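Local coordinates for protein galactose-1-phosphate uridylyltransferase (Pyrobaculum aerophilum str. IM2, PDB 6K9Z) that probably transfers uridylyl groups between UDP-glucose and hexose 1-phosphates, and binds zinc, iron and UDP, at residues Lys112-Gly117 / Ala254-Pro259; Thr104-Ala109 / Ser213-Leu218; Met1-Asp6 / Gly10-Val15. The protein carries 1 engineered substitution. All coordinates share one frame; numbering follows the deposited sequence.

In the fold
Two of the three contacts illustrate how one helix can tie the halves of a fold together. Contacts 1 and 2 both set helix 96-114 of the N-terminal half against loops of the C-terminal half, and they meet where E114 bonds T216. Contact 2 is buried and mostly aliphatic, with one methyl against a helix carbonyl. Contact 1 lies nearer the surface, a partly buried patch where a leucine and a proline meet the helix near its C-terminal end. Contact 3, about 22 Å and 27 Å from them centre to centre, is a hairpin built on backbone hydrogen bonds; though far from the chain's centre, it is largely buried, covered in part by the second subunit.

Contact 1. Residues Lys112-Gly117 / Ala254-Pro259; sequences KAEKEG and APLPRP
E114 and P257 bring their backbones together with CA atoms 5.0 Å apart, where helix 96-114, near its C-terminal end, passes the loop between strands 247-252 and 266-271. The setting is the half-barrel of the galactose-1-phosphate uridylyltransferases, and the contact joins a helix of the N-terminal half to a strand connection of the C-terminal half. No hydrogen bond spans the two segments, so shape and apolar cover do the work. L256 points at the helix and divides its two methyls between neighbouring residues. Its CD1 lies 3.9 Å from CB of A113, while CD2 rests 3.9 Å from CG of E114, the two side chains crossing at about a right angle. With CG of L256 beside its own backbone N (chi1 -54°), the fork opens onto the helix turn. F122 of strand 121-128 touches both A113 and L256, so this small apolar cluster continues onto the sheet. If an alanine stood here in place of L256, both methyls would go, and A113 and the aliphatic stem of E114 would probably be left with a gap beside them. E114 itself has two roles: its CG supplies an apolar surface, and its extended chain (chi2 171°) carries OE2 past CD2 of L256, 4.1 Å away, to hydrogen bonds with T216 and Q110. Those bonds are likely to hold the carboxylate in place and so keep the stem lying against the leucine. P257 follows a cis peptide bond, and its CB lies 3.7 Å from the carbonyl O of E114. On the loop itself, CD of P257 sits against a face of the R258 guanidinium, 3.9 Å from its plane and displaced from the middle.

Contact 2. Residues Thr104-Ala109 / Ser213-Leu218; sequences TAVAEA and SLLTEL
L215 sends a single methyl, CD2, into the surface of the helix, where it meets two successive residues: CG1 of V106 at 3.8 Å and CA of A107 at 3.9 Å. The leucine and valine side chains cross at about a right angle, and the small CB of A107 lets the methyl come close to the helix backbone. CG of L215 is swung opposite its own backbone N (chi1 -175°), which carries the branch out toward the helix. Next to it T216 contributes its methyl, CG2 standing 3.6 Å from the carbonyl O of A107. The hydroxyl of the same residue is turned to another task (chi1 50°), its partner being E114 further along the helix. This is a helix-to-loop junction of the half-barrel: helix 96-114 lies on the sheet, V106 touching F122 and F124 of strand 121-128, while the partner loop, between strand 202-208 and helix 220-240, carries the zinc ligand H211 just ahead of residues 213-218. A short 3-10 segment, residues 215-217, presents L215 and T216 together. E217 fixes the approach to that segment, its OE1 accepting from N of S213 at 2.7 Å and from N of L214 at 2.8 Å. N of S213 comes nearly in line with the C-O bond, while N of L214 meets the anti lone pair of OE1, so that one oxygen serves two backbone amides. Further out, Q253 accepts from N of L215 through its OE1, and NH2 of R111 reaches the carbonyl O of T216.

Contact 3. Residues Met1-Asp6 / Gly10-Val15; sequences MEIRKD and GEYILV
The N-terminal beta hairpin, part of the subunit interface, pairs strands 2-5 and 12-15, with E2 facing V15 and R4 facing I13 as hydrogen-bonded antiparallel pairs. N of I13 reaches O of R4 at 2.8 Å, 167° at the hydrogen. The ladder runs into the turn, where N of D6 bonds O of E11 and N of G10 bonds O of D6. On one face I3 lies alongside L14, CG1 to CD2 3.5 Å, and the extended K5 chain runs beside the Y12 ring, CD to CE1 3.7 Å. L14 also approaches Y144 of the UDP pocket. On the other face, R4 holds E2 side-on: NE, 2.9 Å away, and NH2 both reach OE2 from above the carboxylate plane. A bend in E2 (chi2 -98°) brings that oxygen round; the other, OE1 of E2, is hydrogen-bonded to OG1 of T63. CG2 of V15 packs 3.8 Å from CD of R4. The second subunit continues the sheet with a strand parallel to 12-15, while its E299 pairs with R4 and its K199 with D6. Within the chain, strand 70-71 flanks 2-5, and Y12 rests against P151 and R154 of helix 151-167.

Contact 1. Residues Lys112-Gly117 / Ala254-Pro259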
loop_
_atom_site.group_PDB
_atom_site.type_symbol
_atom_site.label_atom_id
_atom_site.label_comp_id
_atom_site.label_asym_id
_atom_site.label_seq_id
_atom_site.Cartn_x
_atom_site.Cartn_y
_atom_site.Cartn_z
ATOM N N LYS A 112 15.295 15.038 20.621
ATOM C CA LYS A 112 16.108 14.015 21.330
ATOM C C LYS A 112 16.683 13.079 20.261
ATOM O O LYS A 112 17.922 12.787 20.314
ATOM C CB LYS A 112 15.274 13.371 22.445
ATOM C CG LYS A 112 15.924 12.210 23.177
ATOM C CD LYS A 112 15.669 12.173 24.693
ATOM C CE LYS A 112 16.455 11.060 25.386
ATOM N NZ LYS A 112 16.307 9.765 24.654
ATOM N N ALA A 113 15.859 12.644 19.309
ATOM C CA ALA A 113 16.307 11.701 18.244
ATOM C C ALA A 113 17.361 12.365 17.359
ATOM O O ALA A 113 18.257 11.671 16.854
ATOM C CB ALA A 113 15.138 11.209 17.425
ATOM N N GLU A 114 17.267 13.698 17.173
ATOM C CA GLU A 114 18.187 14.441 16.290
ATOM C C GLU A 114 19.612 14.425 16.908
ATOM O O GLU A 114 20.590 14.556 16.132
ATOM C CB GLU A 114 17.656 15.862 16.014
ATOM C CG GLU A 114 16.490 15.883 15.035
ATOM C CD GLU A 114 15.792 17.225 14.892
ATOM O OE1 GLU A 114 16.269 18.190 15.521
ATOM O OE2 GLU A 114 14.803 17.302 14.101
ATOM N N LYS A 115 19.735 14.174 18.224
ATOM C CA LYS A 115 21.063 13.943 18.897
ATOM C C LYS A 115 21.617 12.531 18.699
ATOM O O LYS A 115 22.793 12.341 18.988
ATOM C CB LYS A 115 20.903 14.200 20.391
ATOM C CG LYS A 115 20.311 15.579 20.665
ATOM C CD LYS A 115 21.129 16.673 20.016
ATOM C CE LYS A 115 20.393 17.978 19.793
ATOM N NZ LYS A 115 21.158 19.144 20.270
ATOM N N GLU A 116 20.744 11.557 18.422
ATOM C CA GLU A 116 21.180 10.135 18.364
ATOM C C GLU A 116 21.718 9.810 16.969
ATOM O O GLU A 116 20.932 9.832 16.013
ATOM C CB GLU A 116 20.036 9.212 18.791
ATOM C CG GLU A 116 19.220 9.764 19.949
ATOM C CD GLU A 116 18.196 8.826 20.572
ATOM O OE1 GLU A 116 17.210 8.475 19.883
ATOM O OE2 GLU A 116 18.378 8.459 21.754
ATOM N N GLY A 117 23.005 9.461 16.899
ATOM C CA GLY A 117 23.674 9.168 15.619
ATOM C C GLY A 117 23.024 7.990 14.903
ATOM O O GLY A 117 23.163 7.876 13.680
ATOM N N ALA A 254 11.893 15.648 6.170
ATOM C CA ALA A 254 13.284 15.285 5.898
ATOM C C ALA A 254 13.774 14.200 6.850
ATOM O O ALA A 254 13.399 14.080 8.031
ATOM C CB ALA A 254 14.169 16.487 6.020
ATOM N N PRO A 255 14.790 13.458 6.381
ATOM C CA PRO A 255 15.536 12.613 7.294
ATOM C C PRO A 255 16.194 13.457 8.387
ATOM O O PRO A 255 16.448 14.655 8.163
ATOM C CB PRO A 255 16.577 11.917 6.447
ATOM C CG PRO A 255 16.094 12.164 5.016
ATOM C CD PRO A 255 15.385 13.516 5.029
ATOM N N LEU A 256 16.556 12.796 9.487
ATOM C CA LEU A 256 17.349 13.431 10.558
ATOM C C LEU A 256 18.782 13.528 10.074
ATOM O O LEU A 256 19.258 12.666 9.331
ATOM C CB LEU A 256 17.224 12.599 11.827
ATOM C CG LEU A 256 15.788 12.348 12.260
ATOM C CD1 LEU A 256 15.768 11.720 13.634
ATOM C CD2 LEU A 256 14.947 13.624 12.239
ATOM N N PRO A 257 19.562 14.508 10.563
ATOM C CA PRO A 257 19.098 15.510 11.530
ATOM C C PRO A 257 18.991 16.927 10.952
ATOM O O PRO A 257 18.809 17.845 11.777
ATOM C CB PRO A 257 20.258 15.535 12.534
ATOM C CG PRO A 257 21.452 15.353 11.634
ATOM C CD PRO A 257 21.015 14.513 10.444
ATOM N N ARG A 258 19.124 17.093 9.630
ATOM C CA ARG A 258 19.338 18.465 9.074
ATOM C C ARG A 258 18.261 18.891 8.085
ATOM O O ARG A 258 17.830 18.134 7.190
ATOM C CB ARG A 258 20.753 18.677 8.541
ATOM C CG ARG A 258 21.094 18.078 7.197
ATOM C CD ARG A 258 22.580 18.300 6.882
ATOM N NE ARG A 258 23.471 17.687 7.880
ATOM C CZ ARG A 258 23.725 16.387 7.955
ATOM N NH1 ARG A 258 23.198 15.569 7.072
ATOM N NH2 ARG A 258 24.514 15.889 8.880
ATOM N N PRO A 259 17.807 20.151 8.241
ATOM C CA PRO A 259 16.934 20.767 7.264
ATOM C C PRO A 259 17.435 20.580 5.820
ATOM O O PRO A 259 18.665 20.563 5.557
ATOM C CB PRO A 259 16.881 22.230 7.674
ATOM C CG PRO A 259 17.123 22.199 9.175
ATOM C CD PRO A 259 18.060 21.029 9.387
#

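Contact 2. Residues Thr104-Ala109 / Ser213-Leu218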
loop_
_atom_site.group_PDB
_atom_site.type_symbol
_atom_site.label_atom_id
_atom_site.label_comp_id
_atom_site.label_asym_id
_atom_site.label_seq_id
_atom_site.Cartn_x
_atom_site.Cartn_y
_atom_site.Cartn_z
ATOM N N THR A 104 3.803 19.469 20.423
ATOM C CA THR A 104 4.969 19.949 21.176
ATOM C C THR A 104 5.736 18.759 21.727
ATOM O O THR A 104 6.978 18.782 21.598
ATOM C CB THR A 104 4.577 20.925 22.282
ATOM O OG1 THR A 104 3.949 22.045 21.641
ATOM C CG2 THR A 104 5.798 21.391 23.033
ATOM N N ALA A 105 5.036 17.782 22.308
ATOM C CA ALA A 105 5.694 16.595 22.897
ATOM C C ALA A 105 6.374 15.779 21.773
ATOM O O ALA A 105 7.492 15.235 21.994
ATOM C CB ALA A 105 4.721 15.750 23.656
ATOM N N VAL A 106 5.712 15.632 20.630
ATOM C CA VAL A 106 6.300 14.866 19.493
ATOM C C VAL A 106 7.542 15.606 18.987
ATOM O O VAL A 106 8.587 14.950 18.792
ATOM C CB VAL A 106 5.283 14.617 18.384
ATOM C CG1 VAL A 106 5.918 14.010 17.151
ATOM C CG2 VAL A 106 4.158 13.743 18.893
ATOM N N ALA A 107 7.476 16.929 18.888
ATOM C CA ALA A 107 8.659 17.692 18.452
ATOM C C ALA A 107 9.809 17.474 19.472
ATOM O O ALA A 107 10.957 17.351 19.043
ATOM C CB ALA A 107 8.299 19.135 18.249
ATOM N N GLU A 108 9.520 17.510 20.779
ATOM C CA GLU A 108 10.590 17.388 21.801
ATOM C C GLU A 108 11.253 16.023 21.634
ATOM O O GLU A 108 12.485 15.954 21.708
ATOM C CB GLU A 108 10.067 17.586 23.229
ATOM C CG GLU A 108 9.641 19.016 23.482
ATOM C CD GLU A 108 8.945 19.301 24.811
ATOM O OE1 GLU A 108 8.451 18.324 25.484
ATOM O OE2 GLU A 108 8.877 20.504 25.164
ATOM N N ALA A 109 10.447 14.986 21.401
ATOM C CA ALA A 109 10.936 13.603 21.172
ATOM C C ALA A 109 11.854 13.638 19.945
ATOM O O ALA A 109 12.922 12.976 19.991
ATOM C CB ALA A 109 9.801 12.632 20.992
ATOM N N SER A 213 11.330 21.840 6.628
ATOM C CA SER A 213 11.536 20.409 6.285
ATOM C C SER A 213 11.560 19.486 7.503
ATOM O O SER A 213 11.424 18.242 7.280
ATOM C CB SER A 213 12.796 20.247 5.453
ATOM O OG SER A 213 13.896 20.866 6.069
ATOM N N LEU A 214 11.762 19.999 8.719
ATOM C CA LEU A 214 11.714 19.193 9.958
ATOM C C LEU A 214 10.647 19.778 10.865
ATOM O O LEU A 214 10.531 20.991 10.970
ATOM C CB LEU A 214 13.056 19.147 10.699
ATOM C CG LEU A 214 14.222 18.475 9.995
ATOM C CD1 LEU A 214 15.497 18.751 10.801
ATOM C CD2 LEU A 214 14.009 16.990 9.780
ATOM N N LEU A 215 9.920 18.892 11.557
ATOM C CA LEU A 215 8.915 19.295 12.560
ATOM C C LEU A 215 9.568 20.225 13.588
ATOM O O LEU A 215 8.890 21.090 14.175
ATOM C CB LEU A 215 8.368 18.015 13.213
ATOM C CG LEU A 215 7.227 18.211 14.212
ATOM C CD1 LEU A 215 5.954 18.632 13.508
ATOM C CD2 LEU A 215 7.009 16.934 14.998
ATOM N N THR A 216 10.839 19.991 13.879
ATOM C CA THR A 216 11.578 20.731 14.931
ATOM C C THR A 216 11.920 22.153 14.483
ATOM O O THR A 216 12.313 22.937 15.366
ATOM C CB THR A 216 12.819 19.936 15.344
ATOM O OG1 THR A 216 13.509 19.584 14.153
ATOM C CG2 THR A 216 12.425 18.667 16.074
ATOM N N GLU A 217 11.729 22.500 13.223
ATOM C CA GLU A 217 11.925 23.887 12.753
ATOM C C GLU A 217 10.697 24.722 13.057
ATOM O O GLU A 217 10.807 25.966 12.929
ATOM C CB GLU A 217 12.135 23.964 11.259
ATOM C CG GLU A 217 13.479 23.465 10.781
ATOM C CD GLU A 217 13.487 23.484 9.270
ATOM O OE1 GLU A 217 12.800 22.653 8.691
ATOM O OE2 GLU A 217 14.089 24.417 8.674
ATOM N N LEU A 218 9.574 24.123 13.442
ATOM C CA LEU A 218 8.317 24.907 13.524
ATOM C C LEU A 218 8.317 25.817 14.761
ATOM O O LEU A 218 8.654 25.385 15.865
ATOM C CB LEU A 218 7.070 24.007 13.522
ATOM C CG LEU A 218 6.822 23.153 12.289
ATOM C CD1 LEU A 218 5.590 22.308 12.568
ATOM C CD2 LEU A 218 6.643 23.993 11.066
#

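Contact 3. Residues Met1-Asp6 / Gly10-Val15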
loop_
_atom_site.group_PDB
_atom_site.type_symbol
_atom_site.label_atom_id
_atom_site.label_comp_id
_atom_site.label_asym_id
_atom_site.label_seq_id
_atom_site.Cartn_x
_atom_site.Cartn_y
_atom_site.Cartn_z
ATOM N N MET A 1 15.004 -11.140 14.791
ATOM C CA MET A 1 14.467 -9.762 14.633
ATOM C C MET A 1 15.469 -8.920 13.838
ATOM O O MET A 1 16.606 -8.761 14.303
ATOM C CB MET A 1 14.229 -9.103 15.991
ATOM C CG MET A 1 13.770 -7.665 15.881
ATOM S SD MET A 1 14.275 -6.708 17.320
ATOM C CE MET A 1 13.138 -5.328 17.233
ATOM N N GLU A 2 15.057 -8.424 12.672
ATOM C CA GLU A 2 15.967 -7.626 11.809
ATOM C C GLU A 2 15.172 -6.853 10.752
ATOM O O GLU A 2 13.950 -7.047 10.648
ATOM C CB GLU A 2 16.949 -8.551 11.094
ATOM C CG GLU A 2 16.278 -9.449 10.074
ATOM C CD GLU A 2 15.989 -10.850 10.580
ATOM O OE1 GLU A 2 16.744 -11.327 11.438
ATOM O OE2 GLU A 2 15.008 -11.451 10.115
ATOM N N ILE A 3 15.857 -5.978 10.018
ATOM C CA ILE A 3 15.197 -5.255 8.895
ATOM C C ILE A 3 15.687 -5.891 7.592
ATOM O O ILE A 3 16.891 -5.777 7.301
ATOM C CB ILE A 3 15.488 -3.741 8.939
ATOM C CG1 ILE A 3 14.942 -3.094 10.213
ATOM C CG2 ILE A 3 14.950 -3.062 7.690
ATOM C CD1 ILE A 3 15.186 -1.607 10.306
ATOM N N ARG A 4 14.797 -6.591 6.881
ATOM C CA ARG A 4 15.161 -7.190 5.583
ATOM C C ARG A 4 14.868 -6.210 4.463
ATOM O O ARG A 4 14.007 -5.326 4.611
ATOM C CB ARG A 4 14.451 -8.544 5.422
ATOM C CG ARG A 4 14.670 -9.517 6.562
ATOM C CD ARG A 4 14.080 -10.864 6.238
ATOM N NE ARG A 4 14.296 -11.782 7.306
ATOM C CZ ARG A 4 14.044 -13.078 7.254
ATOM N NH1 ARG A 4 13.597 -13.634 6.134
ATOM N NH2 ARG A 4 14.265 -13.831 8.312
ATOM N N LYS A 5 15.564 -6.353 3.334
ATOM C CA LYS A 5 15.363 -5.448 2.187
ATOM C C LYS A 5 14.948 -6.262 0.967
ATOM O O LYS A 5 15.545 -7.297 0.681
ATOM C CB LYS A 5 16.609 -4.608 1.947
ATOM C CG LYS A 5 16.488 -3.591 0.860
ATOM C CD LYS A 5 17.731 -2.755 0.852
ATOM C CE LYS A 5 17.870 -1.925 -0.386
ATOM N NZ LYS A 5 19.000 -0.995 -0.218
ATOM N N ASP A 6 13.885 -5.796 0.326
ATOM C CA ASP A 6 13.400 -6.379 -0.956
ATOM C C ASP A 6 14.415 -6.002 -2.032
ATOM O O ASP A 6 14.665 -4.834 -2.275
ATOM C CB ASP A 6 11.980 -5.893 -1.249
ATOM C CG ASP A 6 11.381 -6.470 -2.512
ATOM O OD1 ASP A 6 12.119 -6.572 -3.504
ATOM O OD2 ASP A 6 10.177 -6.830 -2.451
ATOM N N GLY A 10 13.714 -2.263 -3.026
ATOM C CA GLY A 10 14.366 -1.479 -1.953
ATOM C C GLY A 10 13.461 -1.292 -0.759
ATOM O O GLY A 10 13.799 -0.519 0.181
ATOM N N GLU A 11 12.287 -1.916 -0.723
ATOM C CA GLU A 11 11.457 -1.741 0.469
ATOM C C GLU A 11 12.076 -2.501 1.637
ATOM O O GLU A 11 12.696 -3.543 1.443
ATOM C CB GLU A 11 10.033 -2.203 0.194
ATOM C CG GLU A 11 9.377 -1.307 -0.825
ATOM C CD GLU A 11 8.134 -1.916 -1.457
ATOM O OE1 GLU A 11 8.200 -3.086 -1.838
ATOM O OE2 GLU A 11 7.156 -1.184 -1.610
ATOM N N TYR A 12 11.800 -2.020 2.844
ATOM C CA TYR A 12 12.261 -2.650 4.089
ATOM C C TYR A 12 11.136 -3.390 4.747
ATOM O O TYR A 12 10.013 -2.911 4.810
ATOM C CB TYR A 12 12.813 -1.595 5.057
ATOM C CG TYR A 12 14.013 -0.887 4.502
ATOM C CD1 TYR A 12 15.248 -1.506 4.309
ATOM C CD2 TYR A 12 13.879 0.418 4.122
ATOM C CE1 TYR A 12 16.312 -0.832 3.741
ATOM C CE2 TYR A 12 14.945 1.135 3.621
ATOM C CZ TYR A 12 16.148 0.499 3.400
ATOM O OH TYR A 12 17.066 1.333 2.882
ATOM N N ILE A 13 11.461 -4.544 5.330
ATOM C CA ILE A 13 10.516 -5.291 6.178
ATOM C C ILE A 13 11.123 -5.371 7.586
ATOM O O ILE A 13 12.228 -5.945 7.750
ATOM C CB ILE A 13 10.202 -6.682 5.592
ATOM C CG1 ILE A 13 9.847 -6.571 4.093
ATOM C CG2 ILE A 13 9.096 -7.363 6.373
ATOM C CD1 ILE A 13 11.033 -6.688 3.154
ATOM N N LEU A 14 10.337 -4.953 8.572
ATOM C CA LEU A 14 10.705 -5.051 10.009
ATOM C C LEU A 14 10.211 -6.403 10.485
ATOM O O LEU A 14 8.993 -6.593 10.736
ATOM C CB LEU A 14 10.130 -3.863 10.804
ATOM C CG LEU A 14 10.208 -2.487 10.148
ATOM C CD1 LEU A 14 9.509 -1.413 10.986
ATOM C CD2 LEU A 14 11.617 -2.052 9.823
ATOM N N VAL A 15 11.114 -7.391 10.520
ATOM C CA VAL A 15 10.752 -8.785 10.902
ATOM C C VAL A 15 10.963 -8.902 12.423
ATOM O O VAL A 15 12.126 -8.778 12.821
ATOM C CB VAL A 15 11.606 -9.793 10.104
ATOM C CG1 VAL A 15 11.252 -11.216 10.483
ATOM C CG2 VAL A 15 11.432 -9.594 8.611
#